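PDB 2OQH: putative isomerase from Streptomyces coelicolor A3, which probably dehydrates D-glucarate to 5-dehydro-4-deoxy-D-glucarate, as a member of the mandelate racemase/muconate lactonizing enzyme family of the enolase superfamily. Local coordinates for residues V128-L133 against I323-Y328; H268-K273 against N295-G300; A308-V313 against G343-P348. All blocks are in the same frame, centred on the assembly; numbering follows the deposited sequence.

Contact 1 starts nearest the N terminus. It pairs strand 127-134, the first of the barrel, with strand 323-324, the eighth, and so closes a loop holding most of the barrel. Contact 2 is nested inside that loop. It joins the ends of neighbouring strands 266-269 and 293-296 and closes a short loop through helix 277-289. Contact 3 begins after contact 2 has closed. It sets helix 303-315 against strand 344-346 and closes a loop that holds strand 323-324, which is why it crosses contact 1 along the chain. All three reach one sheet. Backbone bonds link Leu296 to Asp324 between contacts 2 and 1, and Val128 to Leu345 between contacts 1 and 3.

Contact 1: residues V128-L133 against I323-Y328; sequences VPITAL and IDSMYY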
ATOM      1  N   VAL A 128     -14.111  -2.217  -0.627  1.00 18.20           N
ATOM      2  CA  VAL A 128     -12.952  -1.407  -0.976  1.00 18.51           C
ATOM      3  C   VAL A 128     -12.497  -1.565  -2.421  1.00 17.90           C
ATOM      4  O   VAL A 128     -11.862  -2.559  -2.768  1.00 18.01           O
ATOM      5  CB  VAL A 128     -11.749  -1.756  -0.086  1.00 17.34           C
ATOM      6  CG1 VAL A 128     -10.557  -0.899  -0.469  1.00 18.73           C
ATOM      7  CG2 VAL A 128     -12.113  -1.559   1.367  1.00 17.06           C
ATOM      8  N   PRO A 129     -12.798  -0.574  -3.273  1.00 17.32           N
ATOM      9  CA  PRO A 129     -12.407  -0.612  -4.685  1.00 16.55           C
ATOM     10  C   PRO A 129     -10.884  -0.613  -4.851  1.00 16.52           C
ATOM     11  O   PRO A 129     -10.164   0.021  -4.068  1.00 15.89           O
ATOM     12  CB  PRO A 129     -13.033   0.662  -5.250  1.00 17.94           C
ATOM     13  CG  PRO A 129     -14.182   0.934  -4.331  1.00 19.02           C
ATOM     14  CD  PRO A 129     -13.595   0.630  -2.986  1.00 18.07           C
ATOM     15  N   ILE A 130     -10.388  -1.326  -5.859  1.00 14.55           N
ATOM     16  CA  ILE A 130      -8.950  -1.352  -6.099  1.00 16.00           C
ATOM     17  C   ILE A 130      -8.631  -0.884  -7.512  1.00 14.71           C
ATOM     18  O   ILE A 130      -9.521  -0.754  -8.346  1.00 15.96           O
ATOM     19  CB  ILE A 130      -8.339  -2.753  -5.857  1.00 15.81           C
ATOM     20  CG1 ILE A 130      -8.927  -3.775  -6.830  1.00 17.28           C
ATOM     21  CG2 ILE A 130      -8.593  -3.169  -4.418  1.00 15.43           C
ATOM     22  CD1 ILE A 130      -8.237  -5.112  -6.775  1.00 18.17           C
ATOM     23  N   THR A 131      -7.353  -0.635  -7.761  1.00 15.34           N
ATOM     24  CA  THR A 131      -6.876  -0.128  -9.041  1.00 17.20           C
ATOM     25  C   THR A 131      -6.137  -1.156  -9.892  1.00 18.70           C
ATOM     26  O   THR A 131      -5.436  -2.026  -9.372  1.00 19.95           O
ATOM     27  CB  THR A 131      -5.921   1.050  -8.800  1.00 17.65           C
ATOM     28  OG1 THR A 131      -6.542   1.977  -7.901  1.00 19.27           O
ATOM     29  CG2 THR A 131      -5.574   1.747 -10.109  1.00 17.53           C
ATOM     30  N   ALA A 132      -6.284  -1.032 -11.207  1.00 19.11           N
ATOM     31  CA  ALA A 132      -5.618  -1.923 -12.147  1.00 20.23           C
ATOM     32  C   ALA A 132      -4.348  -1.248 -12.652  1.00 20.11           C
ATOM     33  O   ALA A 132      -4.400  -0.129 -13.154  1.00 20.78           O
ATOM     34  CB  ALA A 132      -6.546  -2.226 -13.323  1.00 20.08           C
ATOM     35  N   LEU A 133      -3.211  -1.922 -12.521  1.00 19.68           N
ATOM     36  CA  LEU A 133      -1.952  -1.353 -12.986  1.00 19.83           C
ATOM     37  C   LEU A 133      -1.581  -1.856 -14.369  1.00 20.38           C
ATOM     38  O   LEU A 133      -1.615  -3.061 -14.627  1.00 20.56           O
ATOM     39  CB  LEU A 133      -0.802  -1.703 -12.033  1.00 19.23           C
ATOM     40  CG  LEU A 133       0.604  -1.336 -12.549  1.00 19.24           C
ATOM     41  CD1 LEU A 133       0.791   0.183 -12.560  1.00 19.89           C
ATOM     42  CD2 LEU A 133       1.663  -1.981 -11.670  1.00 20.93           C
ATOM     43  N   ILE A 323      -8.136   2.111  -3.993  1.00 15.50           N
ATOM     44  CA  ILE A 323      -6.744   1.992  -3.559  1.00 16.71           C
ATOM     45  C   ILE A 323      -5.879   1.202  -4.522  1.00 16.67           C
ATOM     46  O   ILE A 323      -6.390   0.497  -5.390  1.00 17.03           O
ATOM     47  CB  ILE A 323      -6.632   1.293  -2.184  1.00 16.77           C
ATOM     48  CG1 ILE A 323      -7.055  -0.173  -2.317  1.00 17.83           C
ATOM     49  CG2 ILE A 323      -7.498   2.013  -1.152  1.00 17.49           C
ATOM     50  CD1 ILE A 323      -6.802  -1.020  -1.066  1.00 18.88           C
ATOM     51  N   ASP A 324      -4.564   1.342  -4.366  1.00 17.51           N
ATOM     52  CA  ASP A 324      -3.605   0.598  -5.172  1.00 19.67           C
ATOM     53  C   ASP A 324      -3.500  -0.745  -4.477  1.00 19.93           C
ATOM     54  O   ASP A 324      -3.403  -0.809  -3.254  1.00 19.50           O
ATOM     55  CB  ASP A 324      -2.226   1.267  -5.171  1.00 21.03           C
ATOM     56  CG  ASP A 324      -2.113   2.384  -6.193  1.00 23.27           C
ATOM     57  OD1 ASP A 324      -3.044   2.543  -7.013  1.00 23.53           O
ATOM     58  OD2 ASP A 324      -1.080   3.093  -6.186  1.00 25.02           O
ATOM     59  N   SER A 325      -3.539  -1.825  -5.241  1.00 20.37           N
ATOM     60  CA  SER A 325      -3.449  -3.141  -4.634  1.00 20.79           C
ATOM     61  C   SER A 325      -3.045  -4.168  -5.656  1.00 21.48           C
ATOM     62  O   SER A 325      -3.703  -4.324  -6.680  1.00 21.29           O
ATOM     63  CB  SER A 325      -4.789  -3.548  -4.015  1.00 20.62           C
ATOM     64  OG  SER A 325      -4.743  -4.895  -3.557  1.00 23.03           O
HETATM   65  N   MSE A 326      -1.951  -4.863  -5.380  1.00 22.18           N
HETATM   66  CA  MSE A 326      -1.494  -5.892  -6.296  1.00 24.54           C
HETATM   67  C   MSE A 326      -2.027  -7.232  -5.820  1.00 23.19           C
HETATM   68  O   MSE A 326      -1.521  -8.282  -6.212  1.00 23.60           O
HETATM   69  CB  MSE A 326       0.037  -5.927  -6.371  1.00 28.58           C
HETATM   70  CG  MSE A 326       0.657  -4.771  -7.163  1.00 35.98           C
HETATM   71 SE   MSE A 326      -0.506  -4.088  -8.583  1.00 50.91          SE
HETATM   72  CE  MSE A 326      -0.957  -2.399  -7.746  1.00 45.22           C
ATOM     73  N   TYR A 327      -3.067  -7.184  -4.986  1.00 22.35           N
ATOM     74  CA  TYR A 327      -3.672  -8.397  -4.445  1.00 21.44           C
ATOM     75  C   TYR A 327      -4.331  -9.266  -5.514  1.00 22.18           C
ATOM     76  O   TYR A 327      -4.503 -10.471  -5.309  1.00 22.63           O
ATOM     77  CB  TYR A 327      -4.710  -8.060  -3.366  1.00 19.91           C
ATOM     78  CG  TYR A 327      -5.282  -9.293  -2.682  1.00 20.27           C
ATOM     79  CD1 TYR A 327      -4.478 -10.104  -1.883  1.00 19.19           C
ATOM     80  CD2 TYR A 327      -6.611  -9.673  -2.875  1.00 20.11           C
ATOM     81  CE1 TYR A 327      -4.982 -11.274  -1.289  1.00 21.57           C
ATOM     82  CE2 TYR A 327      -7.130 -10.845  -2.285  1.00 20.33           C
ATOM     83  CZ  TYR A 327      -6.304 -11.640  -1.494  1.00 21.31           C
ATOM     84  OH  TYR A 327      -6.784 -12.801  -0.916  1.00 23.51           O
ATOM     85  N   TYR A 328      -4.713  -8.680  -6.645  1.00 21.47           N
ATOM     86  CA  TYR A 328      -5.345  -9.487  -7.682  1.00 22.05           C
ATOM     87  C   TYR A 328      -4.346 -10.391  -8.387  1.00 21.63           C
ATOM     88  O   TYR A 328      -4.721 -11.196  -9.237  1.00 22.31           O
ATOM     89  CB  TYR A 328      -6.091  -8.609  -8.699  1.00 22.26           C
ATOM     90  CG  TYR A 328      -5.255  -7.597  -9.452  1.00 21.86           C
ATOM     91  CD1 TYR A 328      -4.403  -7.982 -10.490  1.00 21.90           C
ATOM     92  CD2 TYR A 328      -5.335  -6.243  -9.139  1.00 23.48           C
ATOM     93  CE1 TYR A 328      -3.651  -7.033 -11.199  1.00 20.53           C
ATOM     94  CE2 TYR A 328      -4.592  -5.286  -9.838  1.00 22.42           C
ATOM     95  CZ  TYR A 328      -3.755  -5.681 -10.866  1.00 22.49           C
ATOM     96  OH  TYR A 328      -3.049  -4.720 -11.563  1.00 20.28           O
TER
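Ile130 and Ile323 lie opposite each other where strand 127-134 runs parallel to strand 323-324, their CA atoms 4.7 Å apart. Both side chains lie on the same face of the sheet. Ile130 can be followed outward. Its CB passes 3.8 Å from Ile323 O. Its CG2 branch packs on Ser325 CB at 3.8 Å and also reaches Ile323 CG1. Its CG1 sits between the backbone N and the carbonyl carbon (chi1 63°), and this sends CD1 toward Tyr328. There CD1 meets the edge of the ring, 3.9 Å from Tyr328 CD2.

The same ring edge continues along the strand. Tyr328 CE2 lies 3.4 Å from Thr131 O, which is in the ring plane. Tyr328 OH accepts a nearly straight bond from Leu133 N, at 3.0 Å and 169°. Phe164 meets this ring edge-to-face. Met326, present as selenomethionine, rests its selenium near Leu133 CB.

Polar contacts centre on Ile323. Ile323 N donates to Pro129 O at 2.9 Å. Thr131 keeps OG1 beside its own backbone N (chi1 -50°), and both atoms reach Ile323 O. The OG1 to Ile323 O bond is 2.9 Å and arrives from above the carbonyl plane. The bond from Thr131 N is weak. Val128 CG1 packs on Ile323 CD1 near the start of the strand.

The chemistry implies a mixed seam. Backbone bonds of Pro129 and Thr131 to Ile323, joined by Thr131 OG1, hold the strand pair. Tyr328 OH ties the following turn to Leu133 N, and hydrocarbon fills the face shared by Ile130 and Ile323.

Contact 2: residues H268-K273 against N295-G300; sequences HGDVYK and NLHSGG
Gly269 is gripped by Asn295 and His297 through two backbone hydrogen bonds of a parallel strand pair. Gly269 N donates to Asn295 O at 2.6 Å, and His297 N donates to Gly269 O at 2.8 Å. Both are nearly straight. CA-H...O contacts from His268 and Leu296 go to the same two carbonyls.

The side-chain polar contacts centre on Asp270. Its CG is trans to the backbone N (chi1 178°), which carries the carboxylate out to His297. His297 ND1 points at Asp270 OD2 at 3.4 Å, a weak but straight bond (176°) with OD2 at the ring edge. Asp270 OD1 accepts from Tyr272 N at 3.0 Å, above the carboxylate plane, and so caps the short helix 271-274. Exchange for alanine would probably leave His297 ND1 without its carboxylate partner and Tyr272 N without its capping bond. Asn295 ND2 hydrogen-bonds to Tyr221 OH and to Ala322 O.

The remaining contacts are van der Waals. His268 and Asn295 lie side by side, ring and amide planes 22° apart, with His268 CE1 3.6 Å from Asn295 CB. Leu296 CD2 presses on Gly269 C at 3.5 Å.

Asp270 and His297, just past the sixth and seventh strands, are placed consistently with the His-Asp dyad of mandelate racemase relatives. Strands 243-245 and 323-324 flank the two strands. Helix 303-315 brings His309 against Asp270, and helix 85-112 of the capping domain covers Asp270 and Lys273 with Tyr91.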
ATOM      1  N   HIS A 268      -0.290   9.192  -0.230  1.00 15.72           N
ATOM      2  CA  HIS A 268      -0.539   7.754  -0.172  1.00 17.11           C
ATOM      3  C   HIS A 268      -0.170   7.204   1.201  1.00 17.13           C
ATOM      4  O   HIS A 268       0.964   7.350   1.645  1.00 20.34           O
ATOM      5  CB  HIS A 268       0.311   7.012  -1.214  1.00 18.52           C
ATOM      6  CG  HIS A 268      -0.408   6.702  -2.490  1.00 21.07           C
ATOM      7  ND1 HIS A 268      -1.554   5.939  -2.534  1.00 24.34           N
ATOM      8  CD2 HIS A 268      -0.123   7.026  -3.770  1.00 22.62           C
ATOM      9  CE1 HIS A 268      -1.945   5.806  -3.790  1.00 24.22           C
ATOM     10  NE2 HIS A 268      -1.094   6.459  -4.559  1.00 23.87           N
ATOM     11  N   GLY A 269      -1.124   6.582   1.880  1.00 17.27           N
ATOM     12  CA  GLY A 269      -0.820   5.982   3.164  1.00 16.32           C
ATOM     13  C   GLY A 269      -0.290   4.592   2.860  1.00 14.90           C
ATOM     14  O   GLY A 269      -0.361   4.151   1.715  1.00 14.16           O
ATOM     15  N   ASP A 270       0.248   3.910   3.866  1.00 13.41           N
ATOM     16  CA  ASP A 270       0.781   2.561   3.712  1.00 14.44           C
ATOM     17  C   ASP A 270       1.331   2.148   5.067  1.00 13.15           C
ATOM     18  O   ASP A 270       2.366   2.646   5.519  1.00 13.40           O
ATOM     19  CB  ASP A 270       1.898   2.524   2.659  1.00 13.57           C
ATOM     20  CG  ASP A 270       2.506   1.136   2.496  1.00 17.89           C
ATOM     21  OD1 ASP A 270       2.124   0.212   3.246  1.00 18.86           O
ATOM     22  OD2 ASP A 270       3.372   0.968   1.612  1.00 18.07           O
ATOM     23  N   VAL A 271       0.618   1.237   5.712  1.00 13.88           N
ATOM     24  CA  VAL A 271       0.997   0.756   7.029  1.00 15.20           C
ATOM     25  C   VAL A 271       2.434   0.274   7.102  1.00 15.53           C
ATOM     26  O   VAL A 271       3.145   0.540   8.068  1.00 14.91           O
ATOM     27  CB  VAL A 271       0.063  -0.386   7.474  1.00 14.71           C
ATOM     28  CG1 VAL A 271       0.611  -1.061   8.727  1.00 16.83           C
ATOM     29  CG2 VAL A 271      -1.320   0.166   7.729  1.00 13.51           C
ATOM     30  N   TYR A 272       2.857  -0.428   6.062  1.00 16.02           N
ATOM     31  CA  TYR A 272       4.185  -0.996   6.019  1.00 16.60           C
ATOM     32  C   TYR A 272       5.267   0.028   5.760  1.00 18.04           C
ATOM     33  O   TYR A 272       6.435  -0.208   6.074  1.00 19.85           O
ATOM     34  CB  TYR A 272       4.181  -2.124   4.989  1.00 17.78           C
ATOM     35  CG  TYR A 272       3.016  -3.030   5.296  1.00 17.94           C
ATOM     36  CD1 TYR A 272       3.009  -3.795   6.461  1.00 16.30           C
ATOM     37  CD2 TYR A 272       1.846  -2.973   4.543  1.00 18.30           C
ATOM     38  CE1 TYR A 272       1.865  -4.465   6.880  1.00 17.95           C
ATOM     39  CE2 TYR A 272       0.685  -3.642   4.956  1.00 18.76           C
ATOM     40  CZ  TYR A 272       0.703  -4.382   6.131  1.00 18.14           C
ATOM     41  OH  TYR A 272      -0.446  -5.004   6.585  1.00 21.30           O
ATOM     42  N   LYS A 273       4.881   1.176   5.220  1.00 16.76           N
ATOM     43  CA  LYS A 273       5.836   2.239   4.953  1.00 16.48           C
ATOM     44  C   LYS A 273       5.919   3.200   6.152  1.00 14.96           C
ATOM     45  O   LYS A 273       6.985   3.731   6.461  1.00 15.83           O
ATOM     46  CB  LYS A 273       5.420   2.989   3.678  1.00 17.98           C
ATOM     47  CG  LYS A 273       6.366   4.099   3.238  1.00 20.02           C
ATOM     48  CD  LYS A 273       5.895   4.750   1.925  1.00 19.16           C
ATOM     49  CE  LYS A 273       6.210   3.897   0.704  1.00 20.11           C
ATOM     50  NZ  LYS A 273       7.410   4.398  -0.021  1.00 19.50           N
ATOM     51  N   ASN A 295      -4.985   8.030  -0.230  1.00 15.67           N
ATOM     52  CA  ASN A 295      -5.258   6.718  -0.801  1.00 15.72           C
ATOM     53  C   ASN A 295      -4.192   5.818  -0.196  1.00 15.92           C
ATOM     54  O   ASN A 295      -3.337   6.297   0.544  1.00 16.15           O
ATOM     55  CB  ASN A 295      -5.121   6.775  -2.326  1.00 15.40           C
ATOM     56  CG  ASN A 295      -5.878   5.658  -3.031  1.00 16.29           C
ATOM     57  OD1 ASN A 295      -6.658   4.922  -2.413  1.00 14.82           O
ATOM     58  ND2 ASN A 295      -5.659   5.537  -4.339  1.00 15.35           N
ATOM     59  N   LEU A 296      -4.240   4.522  -0.480  1.00 16.46           N
ATOM     60  CA  LEU A 296      -3.217   3.636   0.045  1.00 16.08           C
ATOM     61  C   LEU A 296      -2.330   3.125  -1.074  1.00 17.22           C
ATOM     62  O   LEU A 296      -2.794   2.838  -2.179  1.00 17.71           O
ATOM     63  CB  LEU A 296      -3.833   2.456   0.800  1.00 16.49           C
ATOM     64  CG  LEU A 296      -4.517   2.759   2.139  1.00 18.09           C
ATOM     65  CD1 LEU A 296      -4.903   1.449   2.804  1.00 16.60           C
ATOM     66  CD2 LEU A 296      -3.586   3.567   3.044  1.00 15.87           C
ATOM     67  N   HIS A 297      -1.041   3.035  -0.778  1.00 17.66           N
ATOM     68  CA  HIS A 297      -0.050   2.550  -1.722  1.00 19.17           C
ATOM     69  C   HIS A 297       0.180   1.072  -1.437  1.00 20.77           C
ATOM     70  O   HIS A 297       0.116   0.643  -0.289  1.00 19.53           O
ATOM     71  CB  HIS A 297       1.253   3.330  -1.539  1.00 20.23           C
ATOM     72  CG  HIS A 297       2.422   2.745  -2.267  1.00 22.07           C
ATOM     73  ND1 HIS A 297       3.338   1.911  -1.661  1.00 23.61           N
ATOM     74  CD2 HIS A 297       2.835   2.888  -3.548  1.00 22.72           C
ATOM     75  CE1 HIS A 297       4.266   1.570  -2.537  1.00 24.04           C
ATOM     76  NE2 HIS A 297       3.983   2.151  -3.689  1.00 24.44           N
ATOM     77  N   SER A 298       0.446   0.292  -2.479  1.00 22.03           N
ATOM     78  CA  SER A 298       0.683  -1.136  -2.289  1.00 24.61           C
ATOM     79  C   SER A 298       2.120  -1.536  -2.593  1.00 25.25           C
ATOM     80  O   SER A 298       2.662  -1.195  -3.648  1.00 26.76           O
ATOM     81  CB  SER A 298      -0.254  -1.961  -3.168  1.00 25.42           C
ATOM     82  OG  SER A 298       0.136  -3.318  -3.134  1.00 27.87           O
ATOM     83  N   GLY A 299       2.731  -2.252  -1.657  1.00 25.61           N
ATOM     84  CA  GLY A 299       4.098  -2.705  -1.838  1.00 25.08           C
ATOM     85  C   GLY A 299       4.155  -4.219  -1.956  1.00 24.99           C
ATOM     86  O   GLY A 299       5.102  -4.840  -1.478  1.00 25.20           O
ATOM     87  N   GLY A 300       3.137  -4.810  -2.584  1.00 23.87           N
ATOM     88  CA  GLY A 300       3.085  -6.256  -2.758  1.00 23.72           C
ATOM     89  C   GLY A 300       2.404  -7.039  -1.641  1.00 23.21           C
ATOM     90  O   GLY A 300       2.649  -8.238  -1.475  1.00 23.79           O
TER

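Contact 3: residues A308-V313 against G343-P348; sequences AHLAVV and GRLRVP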
ATOM      1  N   ALA A 308      -5.078  -6.088   6.867  1.00 15.47           N
ATOM      2  CA  ALA A 308      -4.814  -4.963   7.759  1.00 15.33           C
ATOM      3  C   ALA A 308      -5.218  -3.662   7.056  1.00 15.51           C
ATOM      4  O   ALA A 308      -5.852  -2.795   7.652  1.00 15.42           O
ATOM      5  CB  ALA A 308      -3.344  -4.933   8.132  1.00 14.11           C
ATOM      6  N   HIS A 309      -4.856  -3.539   5.783  1.00 14.14           N
ATOM      7  CA  HIS A 309      -5.195  -2.348   5.013  1.00 13.94           C
ATOM      8  C   HIS A 309      -6.703  -2.166   4.859  1.00 13.51           C
ATOM      9  O   HIS A 309      -7.215  -1.049   4.946  1.00 13.04           O
ATOM     10  CB  HIS A 309      -4.535  -2.403   3.633  1.00 14.54           C
ATOM     11  CG  HIS A 309      -3.151  -1.836   3.606  1.00 17.41           C
ATOM     12  ND1 HIS A 309      -2.611  -1.142   4.667  1.00 18.72           N
ATOM     13  CD2 HIS A 309      -2.221  -1.805   2.623  1.00 16.91           C
ATOM     14  CE1 HIS A 309      -1.409  -0.703   4.338  1.00 17.96           C
ATOM     15  NE2 HIS A 309      -1.150  -1.092   3.104  1.00 19.89           N
ATOM     16  N   LEU A 310      -7.409  -3.273   4.637  1.00 12.40           N
ATOM     17  CA  LEU A 310      -8.856  -3.235   4.472  1.00 12.42           C
ATOM     18  C   LEU A 310      -9.537  -2.725   5.735  1.00 12.86           C
ATOM     19  O   LEU A 310     -10.541  -2.025   5.654  1.00 13.03           O
ATOM     20  CB  LEU A 310      -9.383  -4.630   4.110  1.00 12.55           C
ATOM     21  CG  LEU A 310      -8.926  -5.107   2.731  1.00 12.33           C
ATOM     22  CD1 LEU A 310      -9.306  -6.573   2.500  1.00 14.62           C
ATOM     23  CD2 LEU A 310      -9.567  -4.212   1.686  1.00 14.07           C
ATOM     24  N   ALA A 311      -8.992  -3.080   6.897  1.00 13.38           N
ATOM     25  CA  ALA A 311      -9.560  -2.625   8.166  1.00 13.21           C
ATOM     26  C   ALA A 311      -9.378  -1.112   8.273  1.00 13.34           C
ATOM     27  O   ALA A 311     -10.260  -0.396   8.742  1.00 13.52           O
ATOM     28  CB  ALA A 311      -8.871  -3.321   9.339  1.00 13.40           C
ATOM     29  N   VAL A 312      -8.228  -0.627   7.822  1.00 13.57           N
ATOM     30  CA  VAL A 312      -7.969   0.799   7.878  1.00 13.65           C
ATOM     31  C   VAL A 312      -8.908   1.551   6.943  1.00 13.74           C
ATOM     32  O   VAL A 312      -9.574   2.494   7.360  1.00 14.89           O
ATOM     33  CB  VAL A 312      -6.509   1.110   7.527  1.00 14.12           C
ATOM     34  CG1 VAL A 312      -6.287   2.617   7.501  1.00 12.26           C
ATOM     35  CG2 VAL A 312      -5.592   0.472   8.569  1.00 14.19           C
ATOM     36  N   VAL A 313      -8.984   1.120   5.688  1.00 13.45           N
ATOM     37  CA  VAL A 313      -9.855   1.782   4.725  1.00 13.75           C
ATOM     38  C   VAL A 313     -11.302   1.783   5.202  1.00 14.32           C
ATOM     39  O   VAL A 313     -11.987   2.808   5.164  1.00 14.79           O
ATOM     40  CB  VAL A 313      -9.792   1.096   3.340  1.00 11.96           C
ATOM     41  CG1 VAL A 313     -10.816   1.725   2.406  1.00 13.64           C
ATOM     42  CG2 VAL A 313      -8.395   1.224   2.750  1.00 12.18           C
ATOM     43  N   GLY A 343     -13.873  -5.772  -9.072  1.00 21.40           N
ATOM     44  CA  GLY A 343     -13.015  -4.641  -8.731  1.00 21.15           C
ATOM     45  C   GLY A 343     -13.021  -4.132  -7.293  1.00 21.43           C
ATOM     46  O   GLY A 343     -12.471  -3.062  -7.014  1.00 20.62           O
ATOM     47  N   ARG A 344     -13.613  -4.888  -6.376  1.00 19.58           N
ATOM     48  CA  ARG A 344     -13.669  -4.469  -4.978  1.00 21.11           C
ATOM     49  C   ARG A 344     -13.326  -5.609  -4.011  1.00 21.60           C
ATOM     50  O   ARG A 344     -13.621  -6.776  -4.279  1.00 21.71           O
ATOM     51  CB  ARG A 344     -15.070  -3.940  -4.644  1.00 23.09           C
ATOM     52  CG  ARG A 344     -15.625  -2.913  -5.623  1.00 26.17           C
ATOM     53  CD  ARG A 344     -16.942  -2.338  -5.109  1.00 27.93           C
ATOM     54  NE  ARG A 344     -17.954  -3.374  -4.925  1.00 31.15           N
ATOM     55  CZ  ARG A 344     -19.105  -3.208  -4.272  1.00 32.76           C
ATOM     56  NH1 ARG A 344     -19.408  -2.031  -3.719  1.00 32.54           N
ATOM     57  NH2 ARG A 344     -19.964  -4.223  -4.176  1.00 32.41           N
ATOM     58  N   LEU A 345     -12.696  -5.263  -2.891  1.00 19.88           N
ATOM     59  CA  LEU A 345     -12.336  -6.244  -1.874  1.00 20.82           C
ATOM     60  C   LEU A 345     -13.280  -6.067  -0.700  1.00 22.02           C
ATOM     61  O   LEU A 345     -13.580  -4.943  -0.301  1.00 23.20           O
ATOM     62  CB  LEU A 345     -10.898  -6.033  -1.394  1.00 20.22           C
ATOM     63  CG  LEU A 345      -9.776  -6.512  -2.313  1.00 20.34           C
ATOM     64  CD1 LEU A 345      -8.451  -5.924  -1.864  1.00 20.28           C
ATOM     65  CD2 LEU A 345      -9.716  -8.024  -2.291  1.00 20.62           C
ATOM     66  N   ARG A 346     -13.767  -7.172  -0.154  1.00 21.79           N
ATOM     67  CA  ARG A 346     -14.669  -7.088   0.984  1.00 21.71           C
ATOM     68  C   ARG A 346     -13.832  -7.135   2.254  1.00 21.45           C
ATOM     69  O   ARG A 346     -12.871  -7.896   2.349  1.00 20.34           O
ATOM     70  CB  ARG A 346     -15.676  -8.242   0.967  1.00 22.23           C
ATOM     71  CG  ARG A 346     -16.734  -8.150   2.066  1.00 23.81           C
ATOM     72  CD  ARG A 346     -17.853  -9.150   1.833  1.00 25.93           C
ATOM     73  NE  ARG A 346     -17.387 -10.524   1.993  1.00 27.80           N
ATOM     74  CZ  ARG A 346     -18.036 -11.591   1.539  1.00 29.70           C
ATOM     75  NH1 ARG A 346     -19.185 -11.438   0.889  1.00 28.96           N
ATOM     76  NH2 ARG A 346     -17.535 -12.807   1.741  1.00 28.15           N
ATOM     77  N   VAL A 347     -14.193  -6.307   3.225  1.00 21.60           N
ATOM     78  CA  VAL A 347     -13.464  -6.264   4.485  1.00 24.01           C
ATOM     79  C   VAL A 347     -13.815  -7.474   5.352  1.00 24.62           C
ATOM     80  O   VAL A 347     -14.985  -7.684   5.682  1.00 25.65           O
ATOM     81  CB  VAL A 347     -13.813  -4.988   5.272  1.00 24.32           C
ATOM     82  CG1 VAL A 347     -12.880  -4.851   6.462  1.00 25.06           C
ATOM     83  CG2 VAL A 347     -13.712  -3.767   4.365  1.00 24.56           C
ATOM     84  N   PRO A 348     -12.810  -8.291   5.720  1.00 25.16           N
ATOM     85  CA  PRO A 348     -13.023  -9.480   6.555  1.00 25.93           C
ATOM     86  C   PRO A 348     -13.884  -9.154   7.774  1.00 26.90           C
ATOM     87  O   PRO A 348     -13.922  -8.003   8.219  1.00 27.29           O
ATOM     88  CB  PRO A 348     -11.600  -9.896   6.920  1.00 25.96           C
ATOM     89  CG  PRO A 348     -10.852  -9.568   5.660  1.00 23.99           C
ATOM     90  CD  PRO A 348     -11.399  -8.199   5.297  1.00 24.62           C
TER
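Leu310 turns its CG beside the backbone N (chi1 -67°) and holds CD1 trans to CA (chi2 172°). These torsions send CD2 toward Leu345 and CD1 toward Arg346 O and Pro348. Val347 sets CG1 trans to its own backbone N (chi1 -171°) and brings both methyls to the Leu310 carbonyl.

The two tips of Leu310 touch different residues. CD2 packs on Leu345 CB at 3.8 Å and reaches Leu345 CD1 at 4.1 Å. CD1 goes the other way along the segment. It lies 3.8 Å from Arg346 O and 3.9 Å from Pro348 CD, on the proline ring. Leu310 crosses both Leu345 and Pro348 at about a right angle.

Val347 sits nearer the base of the leucine. Its CG1 is 4.2 Å from Leu310 CB, and its CG1 and CG2 are each 3.8 Å from Leu310 O. The backbones come close here, with Leu310 CA 5.5 Å from Val347 CA. The contact is van der Waals in kind, methyls against side chains and two carbonyl oxygens. It is carried mainly by Leu310, which accounts for nearly half of the 222 Å² buried.

Neighbours extend the packing. Leu310 and Val313 also rest on Val128 of strand 127-134. Leu345 bonds to Val128 and Gly343 to Ile130 through their backbones, and Val347 bonds to Asp126 in the same way. Thr117 of helix 116-119 touches both Ala311 and Val347.

The helix is the last of seven in the modified (beta/alpha)7-beta barrel of the enolase superfamily, between the seventh and eighth strands. Strand 344-346 follows the eighth strand and pairs antiparallel with the first, so the leucine packs helix 303-315 onto the chain that returns past the barrel closure.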